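Local coordinates for protein endonuclease IV (Thermus thermophilus, PDB 3AAM) that cleaves phosphodiester bonds at apurinic or apyrimidinic sites in DNA during base excision repair, leaving a 3'-hydroxyl and a 5'-terminal sugar phosphate, at residues A[171-177]-A[213-219]; A[109-114]-A[145-149]; A[220-224]-A[258-263]; A[135-140]-A[163-169]. All coordinates share one frame; numbering follows the deposited sequence.

Starting from the N terminus, contact 2 opens first: 109-114, after strand 104-107, meets 145-149, closing a loop with helix 114-128 and strand 135-139. Contact 4 begins inside that loop at 135-140 and ends beyond it at 163-169, closing the loop with helix 152-159; the two cross, and touch where P109 packs on E139. Contact 1 follows in series, closing the loop with helix 184-194 and strand 202-208 through a manganese ion; it touches contact 4, since H172 ND1 bonds N140 O. Contact 3 joins the segment after strand 219-220 to helix 253-267, closing the loop with helix 230-235 and strand 244-247. Together they link TIM-barrel beta-alpha units from strand 104-107 to the last helix.

Contact 1 (A[171-177]-A[213-219]); sequences CHAYAAG and GSRVDHH. With MN (manganese (II) ion), chain B.
H172 and D217 meet at a manganese ion that H219 also binds. Beyond CB of H172, CG lies anti to the carbonyl carbon (chi1 -65°), which swings the imidazole off the helix toward the metal. CD2 of the ring passes 3.2 Å from D217 OD1, and CE1 comes 3.2 Å from manganese. Between them the tip, NE2 of H172, binds manganese at 2.2 Å, while ND1 donates to N140 O, a second-shell bond that fixes the ring's rotation. D217 grips the same ion with both oxygens, OD1 at 2.4 Å and OD2 at 2.5 Å, its carboxylate plane turned 85° from the H172 ring. H219 NE2 binds manganese at 2.3 Å, and its ND1 bonds E248 O; a water and one atom from elsewhere in the structure complete the coordination. The site lies where the loops leave the TIM barrel strands, as expected for an AP endonuclease of this family, and the metal pins helix 170-176 to the loop ahead of strand 219-220. At the far end of that helix G177 closes a Schellman motif, and Y174 O accepts from both G177 N and G213 N, the latter at 2.9 Å and almost straight (177°). One residue on, A175 O takes R215 N at 2.9 Å, tilted from the carbonyl plane. The R215 guanidinium sets one face over A176 O, and its NH1 bonds A142 O.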
loop_
_atom_site.group_PDB
_atom_site.type_symbol
_atom_site.label_atom_id
_atom_site.label_comp_id
_atom_site.label_asym_id
_atom_site.label_seq_id
_atom_site.Cartn_x
_atom_site.Cartn_y
_atom_site.Cartn_z
ATOM N N CYS A 171 -2.523 10.679 -1.841
ATOM C CA CYS A 171 -3.743 11.084 -2.537
ATOM C C CYS A 171 -4.871 11.096 -1.520
ATOM O O CYS A 171 -5.640 12.057 -1.434
ATOM C CB CYS A 171 -4.078 10.101 -3.664
ATOM S SG CYS A 171 -5.653 10.432 -4.508
ATOM N N HIS A 172 -4.968 10.022 -0.744
ATOM C CA HIS A 172 -6.006 9.921 0.277
ATOM C C HIS A 172 -5.892 11.063 1.279
ATOM O O HIS A 172 -6.894 11.676 1.652
ATOM C CB HIS A 172 -5.892 8.594 1.024
ATOM C CG HIS A 172 -6.154 7.392 0.173
ATOM N ND1 HIS A 172 -6.072 6.107 0.662
ATOM C CD2 HIS A 172 -6.490 7.277 -1.134
ATOM C CE1 HIS A 172 -6.343 5.251 -0.308
ATOM N NE2 HIS A 172 -6.600 5.935 -1.407
ATOM N N ALA A 173 -4.665 11.343 1.709
ATOM C CA ALA A 173 -4.419 12.407 2.676
ATOM C C ALA A 173 -4.876 13.753 2.129
ATOM O O ALA A 173 -5.545 14.520 2.821
ATOM C CB ALA A 173 -2.933 12.462 3.035
ATOM N N TYR A 174 -4.519 14.028 0.881
ATOM C CA TYR A 174 -4.891 15.286 0.245
ATOM C C TYR A 174 -6.412 15.393 0.180
ATOM O O TYR A 174 -6.989 16.422 0.534
ATOM C CB TYR A 174 -4.294 15.350 -1.162
ATOM C CG TYR A 174 -4.355 16.718 -1.805
ATOM C CD1 TYR A 174 -3.692 17.802 -1.237
ATOM C CD2 TYR A 174 -5.068 16.924 -2.983
ATOM C CE1 TYR A 174 -3.737 19.062 -1.825
ATOM C CE2 TYR A 174 -5.119 18.181 -3.582
ATOM C CZ TYR A 174 -4.451 19.243 -2.994
ATOM O OH TYR A 174 -4.496 20.490 -3.575
ATOM N N ALA A 175 -7.059 14.319 -0.265
ATOM C CA ALA A 175 -8.512 14.305 -0.380
ATOM C C ALA A 175 -9.188 14.484 0.971
ATOM O O ALA A 175 -10.293 15.010 1.050
ATOM C CB ALA A 175 -8.976 13.005 -1.027
ATOM N N ALA A 176 -8.518 14.053 2.034
ATOM C CA ALA A 176 -9.072 14.159 3.377
ATOM C C ALA A 176 -8.904 15.544 3.991
ATOM O O ALA A 176 -9.594 15.882 4.956
ATOM C CB ALA A 176 -8.438 13.113 4.280
ATOM N N GLY A 177 -7.987 16.340 3.448
ATOM C CA GLY A 177 -7.775 17.673 3.987
ATOM C C GLY A 177 -6.341 18.008 4.364
ATOM O O GLY A 177 -6.058 19.127 4.794
ATOM N N GLY A 213 -9.252 18.242 0.426
ATOM C CA GLY A 213 -10.451 17.991 1.208
ATOM C C GLY A 213 -11.703 17.670 0.410
ATOM O O GLY A 213 -12.812 17.741 0.939
ATOM N N SER A 214 -11.533 17.300 -0.856
ATOM C CA SER A 214 -12.667 16.980 -1.722
ATOM C C SER A 214 -13.278 15.608 -1.455
ATOM O O SER A 214 -14.375 15.307 -1.939
ATOM C CB SER A 214 -12.240 17.050 -3.188
ATOM O OG SER A 214 -11.294 16.039 -3.486
ATOM N N ARG A 215 -12.568 14.782 -0.690
ATOM C CA ARG A 215 -13.029 13.433 -0.371
ATOM C C ARG A 215 -13.052 12.539 -1.606
ATOM O O ARG A 215 -13.593 11.436 -1.574
ATOM C CB ARG A 215 -14.422 13.469 0.269
ATOM C CG ARG A 215 -14.428 13.657 1.785
ATOM C CD ARG A 215 -13.662 14.890 2.229
ATOM N NE ARG A 215 -13.923 15.215 3.631
ATOM C CZ ARG A 215 -13.622 14.428 4.661
ATOM N NH1 ARG A 215 -13.037 13.255 4.462
ATOM N NH2 ARG A 215 -13.911 14.817 5.896
ATOM N N VAL A 216 -12.461 13.022 -2.694
ATOM C CA VAL A 216 -12.396 12.254 -3.931
ATOM C C VAL A 216 -11.118 11.417 -3.925
ATOM O O VAL A 216 -10.030 11.938 -3.686
ATOM C CB VAL A 216 -12.390 13.182 -5.169
ATOM C CG1 VAL A 216 -12.123 12.373 -6.430
ATOM C CG2 VAL A 216 -13.728 13.901 -5.285
ATOM N N ASP A 217 -11.264 10.119 -4.174
ATOM C CA ASP A 217 -10.135 9.197 -4.207
ATOM C C ASP A 217 -9.910 8.781 -5.655
ATOM O O ASP A 217 -10.454 7.782 -6.116
ATOM C CB ASP A 217 -10.434 7.963 -3.345
ATOM C CG ASP A 217 -9.289 6.957 -3.334
ATOM O OD1 ASP A 217 -8.209 7.263 -3.879
ATOM O OD2 ASP A 217 -9.469 5.857 -2.771
ATOM N N HIS A 218 -9.100 9.562 -6.362
ATOM C CA HIS A 218 -8.810 9.310 -7.769
ATOM C C HIS A 218 -7.313 9.551 -7.991
ATOM O O HIS A 218 -6.868 10.693 -8.099
ATOM C CB HIS A 218 -9.657 10.269 -8.614
ATOM C CG HIS A 218 -9.656 9.965 -10.080
ATOM N ND1 HIS A 218 -10.475 10.627 -10.971
ATOM C CD2 HIS A 218 -8.939 9.080 -10.812
ATOM C CE1 HIS A 218 -10.262 10.162 -12.189
ATOM N NE2 HIS A 218 -9.334 9.223 -12.121
ATOM N N HIS A 219 -6.543 8.470 -8.055
ATOM C CA HIS A 219 -5.095 8.567 -8.234
ATOM C C HIS A 219 -4.704 9.165 -9.579
ATOM O O HIS A 219 -5.418 9.018 -10.570
ATOM C CB HIS A 219 -4.430 7.191 -8.137
ATOM C CG HIS A 219 -4.787 6.412 -6.909
ATOM N ND1 HIS A 219 -4.357 5.117 -6.711
ATOM C CD2 HIS A 219 -5.544 6.724 -5.832
ATOM C CE1 HIS A 219 -4.836 4.665 -5.567
ATOM N NE2 HIS A 219 -5.562 5.621 -5.015
HETATM MN MN MN B . -7.166 5.175 -3.442
HETATM O O HOH W 1 -8.451 4.139 -5.334
#

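Contact 2 (A[109-114]-A[145-149]); sequences PGSGRP and GEKVG
V148 packs its isopropyl group between P109 and P114, joining two of the loops that follow strands of the TIM barrel: segment 145-149 comes after strand 135-139, and segment 109-114 after strand 104-107. The backbones make a single beta bridge between S111 and K147, flanked by two hydrogen bonds. V148 N points straight at G110 O (3.0 Å, 173°), in the carbonyl plane, and G112 N reaches E146 O at 2.9 Å from a tilted direction.

The rotamer of V148 divides its contacts. With CG1 anti to the backbone N (chi1 172°), that methyl turns to P109 CB, whereas CG2, beside the backbone N, turns to G112 and P114, coming 4.2 Å from P114 CG. CB of V148 itself lies 3.9 Å from P109 CB, and P109 CB also rests 3.6 Å from V148 O, an oxygen that accepts from T141 OG1. Helix 152-159 covers this cluster further, through E154 and L158 against V148.

On the other side of the bridge, S111 CB lies 3.6 Å from E146 O, and E146 CB stands near G112 N. R113, at the N-cap position ahead of helix 114-128, sends its guanidinium elsewhere, to a salt bridge with E79. The closest side-chain approach of V148 to 109-114 is its CG2 to G112 O, at 3.2 Å.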
loop_
_atom_site.group_PDB
_atom_site.type_symbol
_atom_site.label_atom_id
_atom_site.label_comp_id
_atom_site.label_asym_id
_atom_site.label_seq_id
_atom_site.Cartn_x
_atom_site.Cartn_y
_atom_site.Cartn_z
ATOM N N PRO A 109 -8.850 0.563 5.413
ATOM C CA PRO A 109 -9.654 0.315 6.616
ATOM C C PRO A 109 -11.080 -0.163 6.395
ATOM O O PRO A 109 -11.564 -1.040 7.115
ATOM C CB PRO A 109 -9.618 1.660 7.338
ATOM C CG PRO A 109 -8.317 2.231 6.925
ATOM C CD PRO A 109 -8.257 1.910 5.456
ATOM N N GLY A 110 -11.749 0.414 5.404
ATOM C CA GLY A 110 -13.127 0.054 5.136
ATOM C C GLY A 110 -14.043 1.152 5.646
ATOM O O GLY A 110 -13.588 2.268 5.916
ATOM N N SER A 111 -15.327 0.846 5.785
ATOM C CA SER A 111 -16.295 1.828 6.257
ATOM C C SER A 111 -17.165 1.280 7.379
ATOM O O SER A 111 -17.636 0.144 7.314
ATOM C CB SER A 111 -17.179 2.291 5.095
ATOM O OG SER A 111 -17.804 1.192 4.457
ATOM N N GLY A 112 -17.378 2.105 8.398
ATOM C CA GLY A 112 -18.183 1.704 9.539
ATOM C C GLY A 112 -17.560 2.171 10.843
ATOM O O GLY A 112 -16.865 3.187 10.878
ATOM N N ARG A 113 -17.815 1.439 11.921
ATOM C CA ARG A 113 -17.256 1.782 13.223
ATOM C C ARG A 113 -15.761 1.472 13.241
ATOM O O ARG A 113 -15.345 0.392 12.822
ATOM C CB ARG A 113 -17.932 0.964 14.327
ATOM C CG ARG A 113 -19.421 1.211 14.485
ATOM C CD ARG A 113 -20.019 0.360 15.605
ATOM N NE ARG A 113 -20.052 -1.066 15.281
ATOM C CZ ARG A 113 -19.225 -1.978 15.786
ATOM N NH1 ARG A 113 -18.287 -1.623 16.652
ATOM N NH2 ARG A 113 -19.340 -3.250 15.426
ATOM N N PRO A 114 -14.932 2.416 13.718
ATOM C CA PRO A 114 -13.494 2.139 13.752
ATOM C C PRO A 114 -13.200 0.885 14.575
ATOM O O PRO A 114 -12.291 0.120 14.255
ATOM C CB PRO A 114 -12.917 3.399 14.388
ATOM C CG PRO A 114 -13.838 4.470 13.874
ATOM C CD PRO A 114 -15.204 3.828 14.052
ATOM N N GLY A 145 -18.432 10.176 4.205
ATOM C CA GLY A 145 -19.349 9.079 4.443
ATOM C C GLY A 145 -19.036 8.435 5.780
ATOM O O GLY A 145 -19.008 9.110 6.810
ATOM N N GLU A 146 -18.785 7.131 5.768
ATOM C CA GLU A 146 -18.467 6.417 6.994
ATOM C C GLU A 146 -17.097 5.760 6.877
ATOM O O GLU A 146 -16.785 4.815 7.605
ATOM C CB GLU A 146 -19.542 5.368 7.282
ATOM C CG GLU A 146 -20.959 5.936 7.241
ATOM C CD GLU A 146 -22.015 4.921 7.628
ATOM O OE1 GLU A 146 -21.949 3.777 7.134
ATOM O OE2 GLU A 146 -22.919 5.270 8.418
ATOM N N LYS A 147 -16.281 6.262 5.955
ATOM C CA LYS A 147 -14.941 5.726 5.760
ATOM C C LYS A 147 -14.087 5.938 7.003
ATOM O O LYS A 147 -14.096 7.011 7.607
ATOM C CB LYS A 147 -14.257 6.383 4.557
ATOM C CG LYS A 147 -14.745 5.886 3.209
ATOM C CD LYS A 147 -13.861 6.401 2.083
ATOM C CE LYS A 147 -14.336 5.891 0.734
ATOM N NZ LYS A 147 -15.738 6.310 0.454
ATOM N N VAL A 148 -13.350 4.901 7.374
ATOM C CA VAL A 148 -12.477 4.934 8.540
ATOM C C VAL A 148 -11.049 5.317 8.149
ATOM O O VAL A 148 -10.624 5.091 7.016
ATOM C CB VAL A 148 -12.451 3.543 9.228
ATOM C CG1 VAL A 148 -11.393 3.507 10.313
ATOM C CG2 VAL A 148 -13.821 3.229 9.812
ATOM N N GLY A 149 -10.325 5.924 9.083
ATOM C CA GLY A 149 -8.937 6.284 8.834
ATOM C C GLY A 149 -8.577 7.564 8.102
ATOM O O GLY A 149 -7.485 7.647 7.538
#

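Contact 3 (A[220-224]-A[258-263]); sequences AHLLQ and WNLRVF
L222 lays its CD1 methyl over the face of the F263 ring, 3.7 Å from the centroid and 7° off the ring normal, a CH-pi contact. It is the central residue of an interface in the TIM barrel between the last helix, 253-267, and the segment that leaves strand 219-220 as a type II beta turn from H221 to Q224. Three residues, L222, W258 and N259, bury the greatest area here.

L222 stands with CG anti to its carbonyl carbon (chi1 -58°), a setting that sends the branch toward the helix. On the way its CB lies 3.8 Å from V262 CG1, and at the end CD1 reaches the ring; strand 244-247 adds L247 against the same side chain. Next to it in the turn, L223 CD1 packs 4.0 Å from V262 CG2.

W258 uses its indole edge for a polar grip. NE1 donates to L222 O at 2.8 Å, the bond nearly straight (166°) with the oxygen close to the ring plane, which ties the turn to the helix.

N259 sets its amide against both the side chain of H221 and the backbone of L222; H221 ND1 has a hydrogen bond to T249 OG1. Replacing N259 by an alanine would probably open a gap beside H221 and L222 and take away the amide packed against them.

Across the indole, Q224 stands its amide almost perpendicular to the ring, with NE2 3.2 Å from W258 CE2 and above one face.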
loop_
_atom_site.group_PDB
_atom_site.type_symbol
_atom_site.label_atom_id
_atom_site.label_comp_id
_atom_site.label_asym_id
_atom_site.label_seq_id
_atom_site.Cartn_x
_atom_site.Cartn_y
_atom_site.Cartn_z
ATOM N N ALA A 220 -3.555 9.834 -9.594
ATOM C CA ALA A 220 -3.009 10.431 -10.803
ATOM C C ALA A 220 -1.511 10.145 -10.835
ATOM O O ALA A 220 -0.877 10.007 -9.785
ATOM C CB ALA A 220 -3.249 11.936 -10.810
ATOM N N HIS A 221 -0.959 10.042 -12.042
ATOM C CA HIS A 221 0.469 9.791 -12.226
ATOM C C HIS A 221 1.271 10.935 -11.612
ATOM O O HIS A 221 0.730 12.008 -11.331
ATOM C CB HIS A 221 0.814 9.706 -13.717
ATOM C CG HIS A 221 0.126 8.594 -14.445
ATOM N ND1 HIS A 221 0.265 7.270 -14.088
ATOM C CD2 HIS A 221 -0.689 8.608 -15.526
ATOM C CE1 HIS A 221 -0.434 6.516 -14.918
ATOM N NE2 HIS A 221 -1.024 7.304 -15.800
ATOM N N LEU A 222 2.564 10.709 -11.410
ATOM C CA LEU A 222 3.420 11.744 -10.848
ATOM C C LEU A 222 3.387 12.979 -11.747
ATOM O O LEU A 222 3.430 12.870 -12.973
ATOM C CB LEU A 222 4.850 11.222 -10.706
ATOM C CG LEU A 222 4.973 9.970 -9.833
ATOM C CD1 LEU A 222 6.420 9.507 -9.815
ATOM C CD2 LEU A 222 4.480 10.260 -8.422
ATOM N N LEU A 223 3.291 14.146 -11.116
ATOM C CA LEU A 223 3.230 15.440 -11.800
ATOM C C LEU A 223 1.959 15.667 -12.617
ATOM O O LEU A 223 1.820 16.707 -13.259
ATOM C CB LEU A 223 4.453 15.640 -12.706
ATOM C CG LEU A 223 5.822 15.712 -12.018
ATOM C CD1 LEU A 223 6.885 16.127 -13.037
ATOM C CD2 LEU A 223 5.778 16.711 -10.875
ATOM N N GLN A 224 1.026 14.719 -12.584
ATOM C CA GLN A 224 -0.208 14.863 -13.352
ATOM C C GLN A 224 -1.449 15.161 -12.512
ATOM O O GLN A 224 -2.562 15.233 -13.039
ATOM C CB GLN A 224 -0.450 13.611 -14.198
ATOM C CG GLN A 224 0.566 13.427 -15.315
ATOM C CD GLN A 224 0.231 12.260 -16.217
ATOM O OE1 GLN A 224 -0.923 11.834 -16.292
ATOM N NE2 GLN A 224 1.232 11.750 -16.927
ATOM N N TRP A 258 6.998 7.573 -18.177
ATOM C CA TRP A 258 6.769 8.883 -17.569
ATOM C C TRP A 258 7.064 8.835 -16.072
ATOM O O TRP A 258 7.869 9.612 -15.552
ATOM C CB TRP A 258 5.311 9.315 -17.802
ATOM C CG TRP A 258 4.894 10.589 -17.096
ATOM C CD1 TRP A 258 4.720 10.766 -15.750
ATOM C CD2 TRP A 258 4.592 11.853 -17.705
ATOM N NE1 TRP A 258 4.331 12.057 -15.485
ATOM C CE2 TRP A 258 4.247 12.747 -16.666
ATOM C CE3 TRP A 258 4.583 12.318 -19.029
ATOM C CZ2 TRP A 258 3.897 14.079 -16.907
ATOM C CZ3 TRP A 258 4.236 13.645 -19.266
ATOM C CH2 TRP A 258 3.897 14.508 -18.209
ATOM N N ASN A 259 6.412 7.915 -15.378
ATOM C CA ASN A 259 6.601 7.800 -13.943
ATOM C C ASN A 259 8.025 7.460 -13.531
ATOM O O ASN A 259 8.525 7.999 -12.549
ATOM C CB ASN A 259 5.611 6.779 -13.385
ATOM C CG ASN A 259 4.178 7.273 -13.465
ATOM O OD1 ASN A 259 3.274 6.545 -13.881
ATOM N ND2 ASN A 259 3.962 8.520 -13.059
ATOM N N LEU A 260 8.685 6.566 -14.262
ATOM C CA LEU A 260 10.056 6.211 -13.919
ATOM C C LEU A 260 10.998 7.396 -14.124
ATOM O O LEU A 260 11.923 7.608 -13.340
ATOM C CB LEU A 260 10.525 5.008 -14.744
ATOM C CG LEU A 260 9.860 3.682 -14.362
ATOM C CD1 LEU A 260 10.286 2.589 -15.323
ATOM C CD2 LEU A 260 10.235 3.319 -12.930
ATOM N N ARG A 261 10.761 8.176 -15.172
ATOM C CA ARG A 261 11.602 9.336 -15.426
ATOM C C ARG A 261 11.451 10.356 -14.296
ATOM O O ARG A 261 12.425 10.987 -13.893
ATOM C CB ARG A 261 11.260 9.945 -16.792
ATOM C CG ARG A 261 11.932 9.194 -17.952
ATOM C CD ARG A 261 11.221 9.430 -19.275
ATOM N NE ARG A 261 11.114 10.851 -19.593
ATOM C CZ ARG A 261 12.063 11.571 -20.183
ATOM N NH1 ARG A 261 13.213 11.012 -20.535
ATOM N NH2 ARG A 261 11.859 12.859 -20.419
ATOM N N VAL A 262 10.241 10.501 -13.764
ATOM C CA VAL A 262 10.036 11.441 -12.664
ATOM C C VAL A 262 10.665 10.900 -11.366
ATOM O O VAL A 262 11.363 11.626 -10.665
ATOM C CB VAL A 262 8.536 11.735 -12.464
ATOM C CG1 VAL A 262 8.345 12.682 -11.281
ATOM C CG2 VAL A 262 7.967 12.369 -13.734
ATOM N N PHE A 263 10.432 9.625 -11.056
ATOM C CA PHE A 263 11.003 9.017 -9.853
ATOM C C PHE A 263 12.516 9.162 -9.863
ATOM O O PHE A 263 13.123 9.560 -8.877
ATOM C CB PHE A 263 10.691 7.514 -9.781
ATOM C CG PHE A 263 9.479 7.166 -8.964
ATOM C CD1 PHE A 263 9.340 7.624 -7.658
ATOM C CD2 PHE A 263 8.501 6.324 -9.487
ATOM C CE1 PHE A 263 8.238 7.239 -6.883
ATOM C CE2 PHE A 263 7.396 5.933 -8.724
ATOM C CZ PHE A 263 7.267 6.389 -7.423
#

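Contact 4 (A[135-140]-A[163-169]); sequences VLLVEN and PLQVCLD
L136 and Q165 begin the backbone pairing: Q165 N bonds L136 O at 3.0 Å, in the carbonyl plane. V138 then bonds strand 165-169 through both its N, to Q165 O at 2.9 Å, and its O, from C167 N at 3.0 Å, the last donor standing above the carbonyl plane. This is the bonding pattern of parallel strands, with V138 paired to V166, and it fades at the end, where N140 N to C167 O is long and weak. A water joins L136 N to P163 O at the other end, weakly on the P163 side.

These strands, 135-139 and 165-169, with helix 152-159 between them, form a beta-alpha-beta unit of the TIM barrel; the short strand axes are inclined at 43°.

Side-chain polar bonds take over beyond the strand. With CG between its backbone N and carbonyl carbon (chi1 55°), N140 turns its amide toward D169: OD1 accepts D169 N at 2.7 Å on a lone pair, and ND2 gives D169 O a bond of 3.2 Å. With an alanine here, both backbone groups of D169 would probably lose these partners and the strand end would be likely to shift. D169, at the N-cap of helix 170-176, accepts H172 N at its OD1.

Among the apolar contacts, L136 and L164 lie side by side, L136 CD2 tight against L164 CD2 at 3.3 Å. V138 CG2 meets V166 CG2 at 4.0 Å; from helix 152-159, V159 lies against V138 and L164, and L155 against V166. On the opposite face of the sheet from V138 and V166, L137 CD2 presses on Q165 CB at 3.3 Å, and L137 CB nears C167 CB.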
loop_
_atom_site.group_PDB
_atom_site.type_symbol
_atom_site.label_atom_id
_atom_site.label_comp_id
_atom_site.label_asym_id
_atom_site.label_seq_id
_atom_site.Cartn_x
_atom_site.Cartn_y
_atom_site.Cartn_z
ATOM N N VAL A 135 3.867 -8.134 8.078
ATOM C CA VAL A 135 3.264 -7.047 8.834
ATOM C C VAL A 135 2.075 -6.482 8.059
ATOM O O VAL A 135 2.185 -6.192 6.869
ATOM C CB VAL A 135 4.278 -5.909 9.071
ATOM C CG1 VAL A 135 3.605 -4.755 9.809
ATOM C CG2 VAL A 135 5.472 -6.434 9.867
ATOM N N LEU A 136 0.942 -6.333 8.736
ATOM C CA LEU A 136 -0.257 -5.782 8.112
ATOM C C LEU A 136 -0.244 -4.264 8.258
ATOM O O LEU A 136 -0.052 -3.738 9.355
ATOM C CB LEU A 136 -1.513 -6.363 8.769
ATOM C CG LEU A 136 -2.873 -5.862 8.269
ATOM C CD1 LEU A 136 -3.052 -6.157 6.784
ATOM C CD2 LEU A 136 -3.974 -6.546 9.074
ATOM N N LEU A 137 -0.445 -3.572 7.140
ATOM C CA LEU A 137 -0.449 -2.119 7.105
ATOM C C LEU A 137 -1.843 -1.603 6.795
ATOM O O LEU A 137 -2.516 -2.123 5.908
ATOM C CB LEU A 137 0.504 -1.615 6.019
ATOM C CG LEU A 137 1.954 -2.080 6.084
ATOM C CD1 LEU A 137 2.745 -1.474 4.934
ATOM C CD2 LEU A 137 2.547 -1.675 7.424
ATOM N N VAL A 138 -2.279 -0.586 7.532
ATOM C CA VAL A 138 -3.588 0.010 7.287
ATOM C C VAL A 138 -3.336 1.372 6.656
ATOM O O VAL A 138 -2.478 2.125 7.116
ATOM C CB VAL A 138 -4.406 0.182 8.593
ATOM C CG1 VAL A 138 -4.773 -1.185 9.150
ATOM C CG2 VAL A 138 -3.614 0.975 9.618
ATOM N N GLU A 139 -4.073 1.679 5.594
ATOM C CA GLU A 139 -3.900 2.949 4.895
ATOM C C GLU A 139 -4.819 4.030 5.432
ATOM O O GLU A 139 -5.898 3.742 5.944
ATOM C CB GLU A 139 -4.219 2.795 3.400
ATOM C CG GLU A 139 -3.905 1.439 2.792
ATOM C CD GLU A 139 -4.396 1.305 1.350
ATOM O OE1 GLU A 139 -5.499 1.809 1.029
ATOM O OE2 GLU A 139 -3.684 0.677 0.538
ATOM N N ASN A 140 -4.383 5.279 5.318
ATOM C CA ASN A 140 -5.239 6.387 5.709
ATOM C C ASN A 140 -6.155 6.519 4.493
ATOM O O ASN A 140 -5.803 6.073 3.393
ATOM C CB ASN A 140 -4.437 7.672 5.916
ATOM C CG ASN A 140 -3.608 8.042 4.706
ATOM O OD1 ASN A 140 -2.685 7.322 4.333
ATOM N ND2 ASN A 140 -3.928 9.175 4.090
ATOM N N PRO A 163 0.212 -5.310 16.293
ATOM C CA PRO A 163 1.439 -5.329 15.496
ATOM C C PRO A 163 1.199 -4.636 14.153
ATOM O O PRO A 163 2.036 -4.689 13.261
ATOM C CB PRO A 163 1.715 -6.816 15.338
ATOM C CG PRO A 163 0.331 -7.376 15.198
ATOM C CD PRO A 163 -0.440 -6.634 16.278
ATOM N N LEU A 164 0.040 -3.999 14.017
ATOM C CA LEU A 164 -0.305 -3.296 12.786
ATOM C C LEU A 164 0.551 -2.050 12.622
ATOM O O LEU A 164 0.952 -1.424 13.601
ATOM C CB LEU A 164 -1.771 -2.857 12.802
ATOM C CG LEU A 164 -2.874 -3.908 12.927
ATOM C CD1 LEU A 164 -4.220 -3.223 13.147
ATOM C CD2 LEU A 164 -2.900 -4.753 11.671
ATOM N N GLN A 165 0.837 -1.707 11.373
ATOM C CA GLN A 165 1.582 -0.499 11.081
ATOM C C GLN A 165 0.792 0.278 10.044
ATOM O O GLN A 165 -0.305 -0.133 9.672
ATOM C CB GLN A 165 3.002 -0.821 10.613
ATOM C CG GLN A 165 3.886 -1.250 11.781
ATOM C CD GLN A 165 5.342 -1.399 11.410
ATOM O OE1 GLN A 165 5.937 -0.500 10.815
ATOM N NE2 GLN A 165 5.933 -2.539 11.770
ATOM N N VAL A 166 1.344 1.385 9.567
ATOM C CA VAL A 166 0.612 2.233 8.637
ATOM C C VAL A 166 1.231 2.463 7.268
ATOM O O VAL A 166 2.451 2.481 7.113
ATOM C CB VAL A 166 0.369 3.622 9.298
ATOM C CG1 VAL A 166 -0.186 4.618 8.284
ATOM C CG2 VAL A 166 -0.578 3.467 10.476
ATOM N N CYS A 167 0.360 2.621 6.273
ATOM C CA CYS A 167 0.782 2.945 4.920
ATOM C C CYS A 167 0.172 4.309 4.622
ATOM O O CYS A 167 -1.045 4.476 4.657
ATOM C CB CYS A 167 0.259 1.934 3.896
ATOM S SG CYS A 167 0.533 2.481 2.180
ATOM N N LEU A 168 1.018 5.291 4.352
ATOM C CA LEU A 168 0.534 6.622 4.032
ATOM C C LEU A 168 0.242 6.742 2.546
ATOM O O LEU A 168 1.108 6.452 1.719
ATOM C CB LEU A 168 1.580 7.673 4.399
ATOM C CG LEU A 168 1.351 9.052 3.768
ATOM C CD1 LEU A 168 0.108 9.700 4.377
ATOM C CD2 LEU A 168 2.581 9.921 3.975
ATOM N N ASP A 169 -0.979 7.143 2.209
ATOM C CA ASP A 169 -1.331 7.369 0.815
ATOM C C ASP A 169 -1.513 8.879 0.706
ATOM O O ASP A 169 -2.396 9.464 1.338
ATOM C CB ASP A 169 -2.621 6.645 0.420
ATOM C CG ASP A 169 -2.945 6.811 -1.057
ATOM O OD1 ASP A 169 -3.035 7.973 -1.518
ATOM O OD2 ASP A 169 -3.105 5.789 -1.760
HETATM O O HOH W 2 0.798 -6.649 11.587
#